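Local coordinates for haloperoxidase (PDB 1QHB), which uses bound vanadate to brominate organic substrates with hydrogen peroxide and bromide, working as a dodecamer in a red alga, at residues 337-342 with 490-495; 351-354 with 359-362; 376-381 with 497-502. All coordinates share one frame; numbering follows the deposited sequence.

Following the chain, helix 337-349 comes first and finds its partner in interaction 1 only much later, when helix 484-499 closes a long, mostly helical loop. Interaction 2 falls within that loop: 351-354 and 359-362 form a short local turn-back beside the calcium site. Interaction 3 opens after interaction 2 has closed, at the start of helix 376-402, and ends at 497-502, so it crosses interaction 1. Interactions 1 and 3 share helix 484-499 and touch through Leu340 and Leu380. Segment 351-354 in turn meets the end of that helix, where Asp354 N probably hydrogen-bonds to Phe499 O, linking the calcium-site loop to the helical core.

Interaction 1 (337-342 with 490-495); sequences EAYLNA and GACVTI
Helices 337-349 and 484-499 come nearest at Tyr339 and Cys492, whose CA atoms are 6.3 Å apart, and both residues direct their CB atoms at the opposing helix. The contact is apolar and buried, with Tyr339 supplying everything on its side. The root of its ring rests on the cysteine: Tyr339 CG is 3.6 Å from Cys492 CB. Further round the ring, Tyr339 CD1 is 3.6 Å from Val493 CG1, the valine branch lying anti to its own carbonyl carbon. Both carbons approach the ring obliquely. The thiol adds a sulfur-aromatic contact, with Cys492 SG 4.9 Å from the centroid of the Tyr339 ring and 51° off the ring normal. Tyr339 has chi1 at -34°, turned well away from the staggered position, which suggests some strain in setting the ring in this seam. Across the ring plane from Cys492 and Val493, Ala338 CB sits 3.8 Å above the ring of Tyr339, over its centre, so the tyrosine is held between its own helix and the next. This is core packing of the helical vanadium haloperoxidase fold, close to the active site: helix 484-499 starts with Gly484 and His485, which probably bind the vanadate as in related haloperoxidases, and the side chain of Tyr339 is about 6 Å from that of His485. Leu537 and Val541 of helix 530-548 also touch the tyrosine. Farther round helix 484-499, Thr494 OG1 donates a hydrogen bond of 2.7 Å to Gly490 O, nearly in line with the carbonyl bond (C=O...OG1 angle 166°). The same oxygen takes a weak backbone bond from Thr494 N.

Interaction 2 (351-354 with 359-362); sequences VPFD and FQQE. With CA (calcium ion), chain H.
A single water molecule makes the polar link between Phe353 and Gln360, there being no direct hydrogen bond across this contact. It accepts from Phe353 N at 2.7 Å and donates to Gln360 OE1 at 2.9 Å, so that a backbone N-H and a side-chain carbonyl are satisfied together. The glutamine oxygen also lies against the phenylalanine, in the plane of its ring and at its edge: Gln360 OE1 is 3.4 Å from Phe353 CD2 and equally 3.4 Å from Phe353 CB. Ring and amide planes stand almost perpendicular, 86° apart. A bend in the glutamine chain (chi2 -58°) turns the amide back over its own loop, and Gln360 NE2 hydrogen-bonds to Pro358 O, which fixes which end of the amide faces the ring. Gln360 CG completes the contact, 3.7 Å from Asp354 O. Both segments belong to the irregular connection between helices 337-349 and 363-366, and the second of them is part of the calcium-binding loop. Gln361 O coordinates the calcium ion at 2.8 Å, and Asp363 OD1 binds the same ion; Phe359, Asp366 and Gln368 are also residues of this site, whose occupation matters for enzyme stability. Phe359 O lies 3.0 Å from the ion. Glu362, next along, takes the N-cap position of helix 363-366. On the other flank, the ring of Phe353 meets that of Phe500 with planes at about 40°, while Asp354 OD2 hydrogen-bonds to Asn585 N.

Interaction 3 (376-381 with 497-502); sequences SAHVLS and KAFFDA
The last turn of helix 484-499 meets the first turns of helix 376-402 in a buried aromatic cluster, with Phe499 facing His378 and Val379. A T-shaped (edge-to-face) stack joins the two rings: the edge of Phe499 points at the face of His378, with centroids 5.2 Å apart and planes at 81°. Phe499 CZ and CE2 form the approaching edge, CZ lying 3.7 Å from His378 ND1, and CE2 sits above the imidazole plane, offset toward the rim. The histidine carries CG anti to its backbone N (chi1 -168°), which swings the imidazole out past the end of the phenylalanine. His378 ND1 is hydrogen-bonded to Phe374 N just ahead of the helix, and that bond holds the imidazole in a fixed rotation for the stack. Val379 takes the face of the same phenyl ring. Its CB lies 3.6 Å from the centroid of the Phe499 ring and only 11° off the normal, a CH-pi contact over the centre, while Val379 CG2 reaches in toward the ring root, 3.6 Å from Phe499 CG. Phe499 is thus gripped on one face by a valine and at its far edge by the histidine of the preceding position. Val379 CG2 also touches Phe500, at 4.3 Å from its CE2, in an oblique approach. Phe500 is the first residue to leave helical geometry. On the far side of helix 376-402, Ser381 and Leu380 hydrogen-bond to Thr384 and Tyr336 of a second subunit. Helix 337-349 packs alongside, with Cys343 against Val379 and Leu346 against Phe500, while helix 530-548 lies against Lys497 and Ala502.

Interaction 1 (337-342 with 490-495)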
ATOM      1  N   GLU A 337      31.990 -24.988 -23.293  1.00 14.31           N
ATOM      2  CA  GLU A 337      33.138 -25.049 -24.172  1.00 13.36           C
ATOM      3  C   GLU A 337      32.793 -25.139 -25.653  1.00  9.79           C
ATOM      4  O   GLU A 337      33.262 -24.355 -26.467  1.00  9.79           O
ATOM      5  CB  GLU A 337      34.070 -26.231 -23.749  1.00 11.77           C
ATOM      6  CG  GLU A 337      35.313 -26.321 -24.628  1.00 10.98           C
ATOM      7  CD  GLU A 337      36.409 -27.239 -24.119  1.00 12.46           C
ATOM      8  OE1 GLU A 337      36.308 -27.671 -22.948  1.00 11.97           O
ATOM      9  OE2 GLU A 337      37.356 -27.471 -24.902  1.00  9.11           O
ATOM     10  N   ALA A 338      31.991 -26.086 -26.076  1.00  8.70           N
ATOM     11  CA  ALA A 338      31.688 -26.308 -27.484  1.00  9.33           C
ATOM     12  C   ALA A 338      31.061 -25.075 -28.117  1.00 10.94           C
ATOM     13  O   ALA A 338      31.330 -24.814 -29.275  1.00 10.61           O
ATOM     14  CB  ALA A 338      30.769 -27.527 -27.620  1.00  5.22           C
ATOM     15  N   TYR A 339      30.214 -24.359 -27.383  1.00  8.34           N
ATOM     16  CA  TYR A 339      29.406 -23.236 -27.893  1.00  8.48           C
ATOM     17  C   TYR A 339      30.221 -21.975 -27.893  1.00 10.43           C
ATOM     18  O   TYR A 339      30.106 -21.096 -28.766  1.00 12.25           O
ATOM     19  CB  TYR A 339      28.064 -23.133 -27.118  1.00  8.13           C
ATOM     20  CG  TYR A 339      27.654 -24.576 -26.783  1.00  9.52           C
ATOM     21  CD1 TYR A 339      27.214 -25.440 -27.748  1.00  9.27           C
ATOM     22  CD2 TYR A 339      27.864 -25.046 -25.494  1.00  9.81           C
ATOM     23  CE1 TYR A 339      26.942 -26.775 -27.442  1.00  6.93           C
ATOM     24  CE2 TYR A 339      27.609 -26.370 -25.158  1.00  9.12           C
ATOM     25  CZ  TYR A 339      27.162 -27.232 -26.137  1.00 10.46           C
ATOM     26  OH  TYR A 339      26.933 -28.548 -25.824  1.00 12.79           O
ATOM     27  N   LEU A 340      31.135 -21.866 -26.945  1.00  9.27           N
ATOM     28  CA  LEU A 340      32.040 -20.717 -26.933  1.00  9.04           C
ATOM     29  C   LEU A 340      33.004 -20.845 -28.110  1.00 10.33           C
ATOM     30  O   LEU A 340      33.256 -19.914 -28.862  1.00 10.21           O
ATOM     31  CB  LEU A 340      32.744 -20.651 -25.577  1.00  9.76           C
ATOM     32  CG  LEU A 340      33.993 -19.761 -25.538  1.00 12.57           C
ATOM     33  CD1 LEU A 340      33.624 -18.304 -25.728  1.00 10.89           C
ATOM     34  CD2 LEU A 340      34.788 -20.029 -24.280  1.00  9.93           C
ATOM     35  N   ASN A 341      33.461 -22.056 -28.396  1.00 11.94           N
ATOM     36  CA  ASN A 341      34.372 -22.288 -29.537  1.00 12.84           C
ATOM     37  C   ASN A 341      33.628 -22.050 -30.846  1.00 11.40           C
ATOM     38  O   ASN A 341      34.278 -21.518 -31.728  1.00 10.20           O
ATOM     39  CB  ASN A 341      34.937 -23.712 -29.557  1.00  8.53           C
ATOM     40  CG  ASN A 341      35.861 -23.966 -28.377  1.00 11.18           C
ATOM     41  OD1 ASN A 341      36.286 -25.129 -28.228  1.00 14.17           O
ATOM     42  ND2 ASN A 341      36.132 -22.969 -27.550  1.00  5.62           N
ATOM     43  N   ALA A 342      32.360 -22.436 -30.903  1.00  9.70           N
ATOM     44  CA  ALA A 342      31.552 -22.202 -32.101  1.00  8.62           C
ATOM     45  C   ALA A 342      31.409 -20.710 -32.336  1.00  9.03           C
ATOM     46  O   ALA A 342      31.667 -20.181 -33.415  1.00 10.98           O
ATOM     47  CB  ALA A 342      30.172 -22.804 -31.941  1.00  8.18           C
ATOM     48  N   GLY A 490      21.464 -26.838 -24.965  1.00  6.89           N
ATOM     49  CA  GLY A 490      20.224 -26.233 -25.370  1.00  7.82           C
ATOM     50  C   GLY A 490      20.163 -24.745 -25.140  1.00 10.45           C
ATOM     51  O   GLY A 490      19.663 -24.017 -25.993  1.00  8.80           O
ATOM     52  N   ALA A 491      20.555 -24.327 -23.933  1.00  8.01           N
ATOM     53  CA  ALA A 491      20.528 -22.900 -23.646  1.00  7.50           C
ATOM     54  C   ALA A 491      21.550 -22.146 -24.494  1.00  6.51           C
ATOM     55  O   ALA A 491      21.213 -21.055 -24.938  1.00  8.09           O
ATOM     56  CB  ALA A 491      20.850 -22.690 -22.176  1.00  4.70           C
ATOM     57  N   CYS A 492      22.785 -22.613 -24.552  1.00  7.50           N
ATOM     58  CA  CYS A 492      23.817 -21.942 -25.280  1.00  8.79           C
ATOM     59  C   CYS A 492      23.548 -21.855 -26.799  1.00  8.89           C
ATOM     60  O   CYS A 492      23.767 -20.782 -27.356  1.00  8.98           O
ATOM     61  CB  CYS A 492      25.173 -22.650 -25.009  1.00  6.68           C
ATOM     62  SG  CYS A 492      25.797 -22.519 -23.329  1.00  7.02           S
ATOM     63  N   VAL A 493      23.079 -22.899 -27.487  1.00  6.94           N
ATOM     64  CA  VAL A 493      22.879 -22.737 -28.918  1.00  8.99           C
ATOM     65  C   VAL A 493      21.644 -21.863 -29.188  1.00  9.06           C
ATOM     66  O   VAL A 493      21.629 -21.215 -30.211  1.00 12.02           O
ATOM     67  CB  VAL A 493      22.887 -24.038 -29.754  1.00 16.08           C
ATOM     68  CG1 VAL A 493      24.193 -24.822 -29.587  1.00  7.31           C
ATOM     69  CG2 VAL A 493      21.683 -24.883 -29.423  1.00  9.50           C
ATOM     70  N   THR A 494      20.689 -21.768 -28.275  1.00 11.26           N
ATOM     71  CA  THR A 494      19.552 -20.858 -28.375  1.00 10.21           C
ATOM     72  C   THR A 494      20.073 -19.424 -28.360  1.00  9.61           C
ATOM     73  O   THR A 494      19.720 -18.673 -29.298  1.00 12.39           O
ATOM     74  CB  THR A 494      18.548 -21.096 -27.234  1.00 12.89           C
ATOM     75  OG1 THR A 494      18.063 -22.424 -27.425  1.00  8.52           O
ATOM     76  CG2 THR A 494      17.343 -20.148 -27.290  1.00  6.75           C
ATOM     77  N   ILE A 495      21.057 -19.125 -27.493  1.00  8.99           N
ATOM     78  CA  ILE A 495      21.598 -17.754 -27.481  1.00  7.65           C
ATOM     79  C   ILE A 495      22.292 -17.434 -28.786  1.00 11.21           C
ATOM     80  O   ILE A 495      22.203 -16.311 -29.338  1.00 10.90           O
ATOM     81  CB  ILE A 495      22.608 -17.605 -26.318  1.00 12.41           C
ATOM     82  CG1 ILE A 495      21.979 -17.612 -24.944  1.00  9.41           C
ATOM     83  CG2 ILE A 495      23.460 -16.313 -26.464  1.00  5.69           C
ATOM     84  CD1 ILE A 495      20.782 -16.658 -24.747  1.00  6.09           C
TER

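Interaction 2 (351-354 with 359-362)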
ATOM      1  N   VAL A 351      30.663 -14.214 -39.839  1.00 13.31           N
ATOM      2  CA  VAL A 351      29.226 -14.441 -40.013  1.00 15.17           C
ATOM      3  C   VAL A 351      28.443 -13.281 -39.384  1.00 14.46           C
ATOM      4  O   VAL A 351      28.802 -12.774 -38.330  1.00 15.44           O
ATOM      5  CB  VAL A 351      28.866 -15.765 -39.340  1.00 13.95           C
ATOM      6  CG1 VAL A 351      27.354 -15.946 -39.409  1.00 12.00           C
ATOM      7  CG2 VAL A 351      29.700 -16.885 -39.977  1.00  9.60           C
ATOM      8  N   PRO A 352      27.443 -12.737 -40.060  1.00 16.27           N
ATOM      9  CA  PRO A 352      26.718 -11.563 -39.624  1.00 14.40           C
ATOM     10  C   PRO A 352      25.875 -11.790 -38.372  1.00 14.07           C
ATOM     11  O   PRO A 352      25.451 -12.896 -38.123  1.00 13.35           O
ATOM     12  CB  PRO A 352      25.747 -11.194 -40.728  1.00 12.58           C
ATOM     13  CG  PRO A 352      26.069 -12.102 -41.882  1.00 16.52           C
ATOM     14  CD  PRO A 352      26.953 -13.224 -41.394  1.00 15.60           C
ATOM     15  N   PHE A 353      25.684 -10.713 -37.604  1.00 10.31           N
ATOM     16  CA  PHE A 353      24.817 -10.810 -36.438  1.00 13.96           C
ATOM     17  C   PHE A 353      23.358 -10.831 -36.939  1.00 11.98           C
ATOM     18  O   PHE A 353      23.083 -10.546 -38.103  1.00 10.60           O
ATOM     19  CB  PHE A 353      25.094  -9.635 -35.471  1.00 11.15           C
ATOM     20  CG  PHE A 353      26.430  -9.731 -34.793  1.00 16.70           C
ATOM     21  CD1 PHE A 353      26.805 -10.858 -34.082  1.00 20.73           C
ATOM     22  CD2 PHE A 353      27.347  -8.712 -34.886  1.00 22.38           C
ATOM     23  CE1 PHE A 353      28.030 -10.937 -33.468  1.00 23.24           C
ATOM     24  CE2 PHE A 353      28.588  -8.778 -34.286  1.00 22.50           C
ATOM     25  CZ  PHE A 353      28.935  -9.894 -33.574  1.00 17.53           C
ATOM     26  N   ASP A 354      22.424 -11.208 -36.109  1.00  8.72           N
ATOM     27  CA  ASP A 354      20.990 -11.152 -36.454  1.00 10.46           C
ATOM     28  C   ASP A 354      20.679  -9.760 -36.973  1.00 13.18           C
ATOM     29  O   ASP A 354      21.015  -8.715 -36.401  1.00 10.95           O
ATOM     30  CB  ASP A 354      20.284 -11.471 -35.152  1.00 11.84           C
ATOM     31  CG  ASP A 354      18.790 -11.499 -35.182  1.00 17.13           C
ATOM     32  OD1 ASP A 354      18.115 -10.935 -36.078  1.00 11.24           O
ATOM     33  OD2 ASP A 354      18.305 -12.134 -34.214  1.00 20.01           O
ATOM     34  N   PHE A 359      21.974  -1.252 -35.197  1.00 24.18           N
ATOM     35  CA  PHE A 359      23.235  -0.850 -35.787  1.00 27.09           C
ATOM     36  C   PHE A 359      23.963  -1.919 -36.565  1.00 30.86           C
ATOM     37  O   PHE A 359      25.206  -1.928 -36.495  1.00 28.39           O
ATOM     38  CB  PHE A 359      24.169  -0.307 -34.688  1.00 27.41           C
ATOM     39  CG  PHE A 359      23.592   0.615 -33.646  1.00 30.28           C
ATOM     40  CD1 PHE A 359      22.876   1.743 -33.979  1.00 24.83           C
ATOM     41  CD2 PHE A 359      23.746   0.291 -32.299  1.00 25.87           C
ATOM     42  CE1 PHE A 359      22.368   2.598 -33.007  1.00 32.14           C
ATOM     43  CE2 PHE A 359      23.211   1.113 -31.316  1.00 33.02           C
ATOM     44  CZ  PHE A 359      22.543   2.282 -31.663  1.00 29.65           C
ATOM     45  N   GLN A 360      23.323  -2.784 -37.350  1.00 30.94           N
ATOM     46  CA  GLN A 360      24.109  -3.755 -38.116  1.00 32.12           C
ATOM     47  C   GLN A 360      24.444  -3.267 -39.520  1.00 35.31           C
ATOM     48  O   GLN A 360      25.174  -3.991 -40.229  1.00 39.63           O
ATOM     49  CB  GLN A 360      23.401  -5.117 -38.133  1.00 32.07           C
ATOM     50  CG  GLN A 360      23.106  -5.714 -36.756  1.00 27.21           C
ATOM     51  CD  GLN A 360      24.397  -5.874 -35.956  1.00 34.02           C
ATOM     52  OE1 GLN A 360      25.334  -6.444 -36.527  1.00 31.72           O
ATOM     53  NE2 GLN A 360      24.430  -5.366 -34.736  1.00 32.78           N
ATOM     54  N   GLN A 361      23.988  -2.106 -39.983  1.00 37.55           N
ATOM     55  CA  GLN A 361      24.230  -1.634 -41.350  1.00 38.71           C
ATOM     56  C   GLN A 361      25.637  -1.125 -41.567  1.00 38.97           C
ATOM     57  O   GLN A 361      26.380  -1.178 -40.591  1.00 33.94           O
ATOM     58  CB  GLN A 361      23.283  -0.469 -41.654  1.00 37.10           C
ATOM     59  CG  GLN A 361      21.800  -0.822 -41.637  1.00 45.34           C
ATOM     60  CD  GLN A 361      20.999   0.433 -41.964  1.00 45.68           C
ATOM     61  OE1 GLN A 361      20.576   1.156 -41.067  1.00 51.75           O
ATOM     62  NE2 GLN A 361      20.836   0.680 -43.256  1.00 52.25           N
ATOM     63  N   GLU A 362      26.066  -0.601 -42.706  1.00 41.31           N
ATOM     64  CA  GLU A 362      27.416  -0.036 -42.772  1.00 41.55           C
ATOM     65  C   GLU A 362      27.461   1.197 -41.873  1.00 38.75           C
ATOM     66  O   GLU A 362      26.469   1.922 -41.725  1.00 34.74           O
ATOM     67  CB  GLU A 362      27.818   0.332 -44.192  1.00 53.85           C
ATOM     68  CG  GLU A 362      28.175  -0.859 -45.076  1.00 73.80           C
ATOM     69  CD  GLU A 362      28.324  -0.405 -46.519  1.00 85.20           C
ATOM     70  OE1 GLU A 362      28.941   0.659 -46.748  1.00 90.24           O
ATOM     71  OE2 GLU A 362      27.809  -1.111 -47.409  1.00 91.67           O
TER
HETATM   72 CA    CA H3001      27.111  -0.244 -38.058  1.00 46.78          CA
HETATM   73  O   HOH W   1      26.561  -8.279 -38.429  1.00 27.73           O

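Interaction 3 (376-381 with 497-502)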
ATOM      1  N   SER A 376      30.336  -8.371 -30.345  1.00 15.05           N
ATOM      2  CA  SER A 376      30.991  -9.589 -29.843  1.00 14.03           C
ATOM      3  C   SER A 376      31.023  -9.727 -28.342  1.00 14.41           C
ATOM      4  O   SER A 376      30.801 -10.840 -27.809  1.00 15.29           O
ATOM      5  CB  SER A 376      32.361  -9.639 -30.494  1.00 14.96           C
ATOM      6  OG  SER A 376      33.144  -8.554 -30.086  1.00 23.51           O
ATOM      7  N   ALA A 377      31.297  -8.700 -27.560  1.00 11.64           N
ATOM      8  CA  ALA A 377      31.372  -8.829 -26.093  1.00 12.83           C
ATOM      9  C   ALA A 377      30.039  -9.252 -25.503  1.00 12.28           C
ATOM     10  O   ALA A 377      29.961 -10.049 -24.557  1.00 13.66           O
ATOM     11  CB  ALA A 377      31.738  -7.537 -25.405  1.00 14.70           C
ATOM     12  N   HIS A 378      28.954  -8.768 -26.131  1.00 10.63           N
ATOM     13  CA  HIS A 378      27.623  -9.077 -25.627  1.00 11.60           C
ATOM     14  C   HIS A 378      27.350 -10.565 -25.733  1.00 14.51           C
ATOM     15  O   HIS A 378      27.018 -11.204 -24.733  1.00 16.43           O
ATOM     16  CB  HIS A 378      26.614  -8.253 -26.374  1.00 10.79           C
ATOM     17  CG  HIS A 378      25.247  -8.247 -25.799  1.00 18.62           C
ATOM     18  ND1 HIS A 378      24.225  -7.482 -26.342  1.00 22.20           N
ATOM     19  CD2 HIS A 378      24.719  -8.896 -24.720  1.00 18.14           C
ATOM     20  CE1 HIS A 378      23.138  -7.671 -25.601  1.00 18.86           C
ATOM     21  NE2 HIS A 378      23.401  -8.517 -24.627  1.00 18.29           N
ATOM     22  N   VAL A 379      27.454 -11.121 -26.959  1.00 13.89           N
ATOM     23  CA  VAL A 379      27.228 -12.542 -27.148  1.00 11.15           C
ATOM     24  C   VAL A 379      28.225 -13.441 -26.404  1.00 12.15           C
ATOM     25  O   VAL A 379      27.929 -14.574 -25.969  1.00  9.32           O
ATOM     26  CB  VAL A 379      27.155 -12.899 -28.646  1.00 11.43           C
ATOM     27  CG1 VAL A 379      28.462 -12.789 -29.416  1.00  5.48           C
ATOM     28  CG2 VAL A 379      26.572 -14.315 -28.768  1.00  6.65           C
ATOM     29  N   LEU A 380      29.457 -12.988 -26.251  1.00 11.16           N
ATOM     30  CA  LEU A 380      30.475 -13.790 -25.554  1.00 11.80           C
ATOM     31  C   LEU A 380      30.126 -13.884 -24.082  1.00 12.06           C
ATOM     32  O   LEU A 380      30.339 -14.991 -23.572  1.00 10.92           O
ATOM     33  CB  LEU A 380      31.878 -13.213 -25.728  1.00  6.01           C
ATOM     34  CG  LEU A 380      32.520 -13.467 -27.112  1.00 14.39           C
ATOM     35  CD1 LEU A 380      33.716 -12.545 -27.266  1.00  8.10           C
ATOM     36  CD2 LEU A 380      32.922 -14.926 -27.224  1.00  9.57           C
ATOM     37  N   SER A 381      29.543 -12.862 -23.433  1.00 13.49           N
ATOM     38  CA  SER A 381      29.158 -13.062 -22.032  1.00 11.36           C
ATOM     39  C   SER A 381      27.839 -13.806 -21.881  1.00 10.85           C
ATOM     40  O   SER A 381      27.627 -14.612 -20.975  1.00 12.17           O
ATOM     41  CB  SER A 381      29.051 -11.731 -21.300  1.00 13.79           C
ATOM     42  OG  SER A 381      30.311 -11.282 -20.834  1.00 21.93           O
ATOM     43  N   LYS A 497      21.866 -18.858 -31.769  1.00  8.93           N
ATOM     44  CA  LYS A 497      21.000 -18.728 -32.963  1.00  9.86           C
ATOM     45  C   LYS A 497      20.221 -17.410 -32.872  1.00 11.77           C
ATOM     46  O   LYS A 497      19.913 -16.884 -33.908  1.00 10.64           O
ATOM     47  CB  LYS A 497      20.038 -19.875 -33.125  1.00  8.28           C
ATOM     48  CG  LYS A 497      20.592 -21.274 -33.355  1.00  7.29           C
ATOM     49  CD  LYS A 497      19.503 -22.285 -33.569  1.00  8.28           C
ATOM     50  CE  LYS A 497      18.699 -22.492 -32.309  1.00  8.89           C
ATOM     51  NZ  LYS A 497      17.786 -23.672 -32.310  1.00  8.41           N
ATOM     52  N   ALA A 498      19.910 -16.817 -31.733  1.00  8.45           N
ATOM     53  CA  ALA A 498      19.262 -15.547 -31.604  1.00  9.80           C
ATOM     54  C   ALA A 498      20.237 -14.433 -32.014  1.00  9.53           C
ATOM     55  O   ALA A 498      19.810 -13.442 -32.609  1.00 12.83           O
ATOM     56  CB  ALA A 498      18.852 -15.238 -30.151  1.00  7.41           C
ATOM     57  N   PHE A 499      21.490 -14.548 -31.590  1.00 11.70           N
ATOM     58  CA  PHE A 499      22.388 -13.423 -31.779  1.00 11.02           C
ATOM     59  C   PHE A 499      22.985 -13.319 -33.171  1.00 13.87           C
ATOM     60  O   PHE A 499      23.351 -12.211 -33.594  1.00 12.04           O
ATOM     61  CB  PHE A 499      23.521 -13.599 -30.746  1.00  8.26           C
ATOM     62  CG  PHE A 499      23.933 -12.273 -30.192  1.00 19.43           C
ATOM     63  CD1 PHE A 499      24.754 -11.436 -30.915  1.00 25.36           C
ATOM     64  CD2 PHE A 499      23.470 -11.876 -28.971  1.00 22.46           C
ATOM     65  CE1 PHE A 499      25.124 -10.207 -30.389  1.00 26.59           C
ATOM     66  CE2 PHE A 499      23.791 -10.644 -28.453  1.00 19.05           C
ATOM     67  CZ  PHE A 499      24.629  -9.819 -29.162  1.00 25.48           C
ATOM     68  N   PHE A 500      23.176 -14.448 -33.822  1.00 12.29           N
ATOM     69  CA  PHE A 500      23.816 -14.483 -35.143  1.00 14.27           C
ATOM     70  C   PHE A 500      22.744 -14.624 -36.222  1.00 16.44           C
ATOM     71  O   PHE A 500      21.578 -14.883 -35.860  1.00 14.08           O
ATOM     72  CB  PHE A 500      24.826 -15.627 -35.357  1.00  9.43           C
ATOM     73  CG  PHE A 500      26.162 -15.338 -34.737  1.00 12.51           C
ATOM     74  CD1 PHE A 500      27.165 -14.668 -35.403  1.00  7.61           C
ATOM     75  CD2 PHE A 500      26.406 -15.766 -33.429  1.00  8.63           C
ATOM     76  CE1 PHE A 500      28.370 -14.401 -34.780  1.00 12.22           C
ATOM     77  CE2 PHE A 500      27.598 -15.475 -32.808  1.00 10.43           C
ATOM     78  CZ  PHE A 500      28.609 -14.806 -33.481  1.00 11.11           C
ATOM     79  N   ASP A 501      23.068 -14.370 -37.479  1.00 12.37           N
ATOM     80  CA  ASP A 501      22.070 -14.523 -38.562  1.00 14.60           C
ATOM     81  C   ASP A 501      22.022 -16.024 -38.771  1.00 15.70           C
ATOM     82  O   ASP A 501      22.893 -16.570 -39.535  1.00 14.22           O
ATOM     83  CB  ASP A 501      22.557 -13.798 -39.821  1.00 12.41           C
ATOM     84  CG  ASP A 501      21.574 -13.756 -40.953  1.00 19.67           C
ATOM     85  OD1 ASP A 501      20.494 -14.367 -40.883  1.00 16.76           O
ATOM     86  OD2 ASP A 501      21.819 -13.095 -41.987  1.00 18.01           O
ATOM     87  N   ALA A 502      21.192 -16.754 -38.067  1.00 16.99           N
ATOM     88  CA  ALA A 502      21.210 -18.211 -38.059  1.00 16.48           C
ATOM     89  C   ALA A 502      20.984 -18.923 -39.368  1.00 15.08           C
ATOM     90  O   ALA A 502      21.410 -20.098 -39.506  1.00 14.88           O
ATOM     91  CB  ALA A 502      20.183 -18.675 -37.030  1.00 11.52           C
TER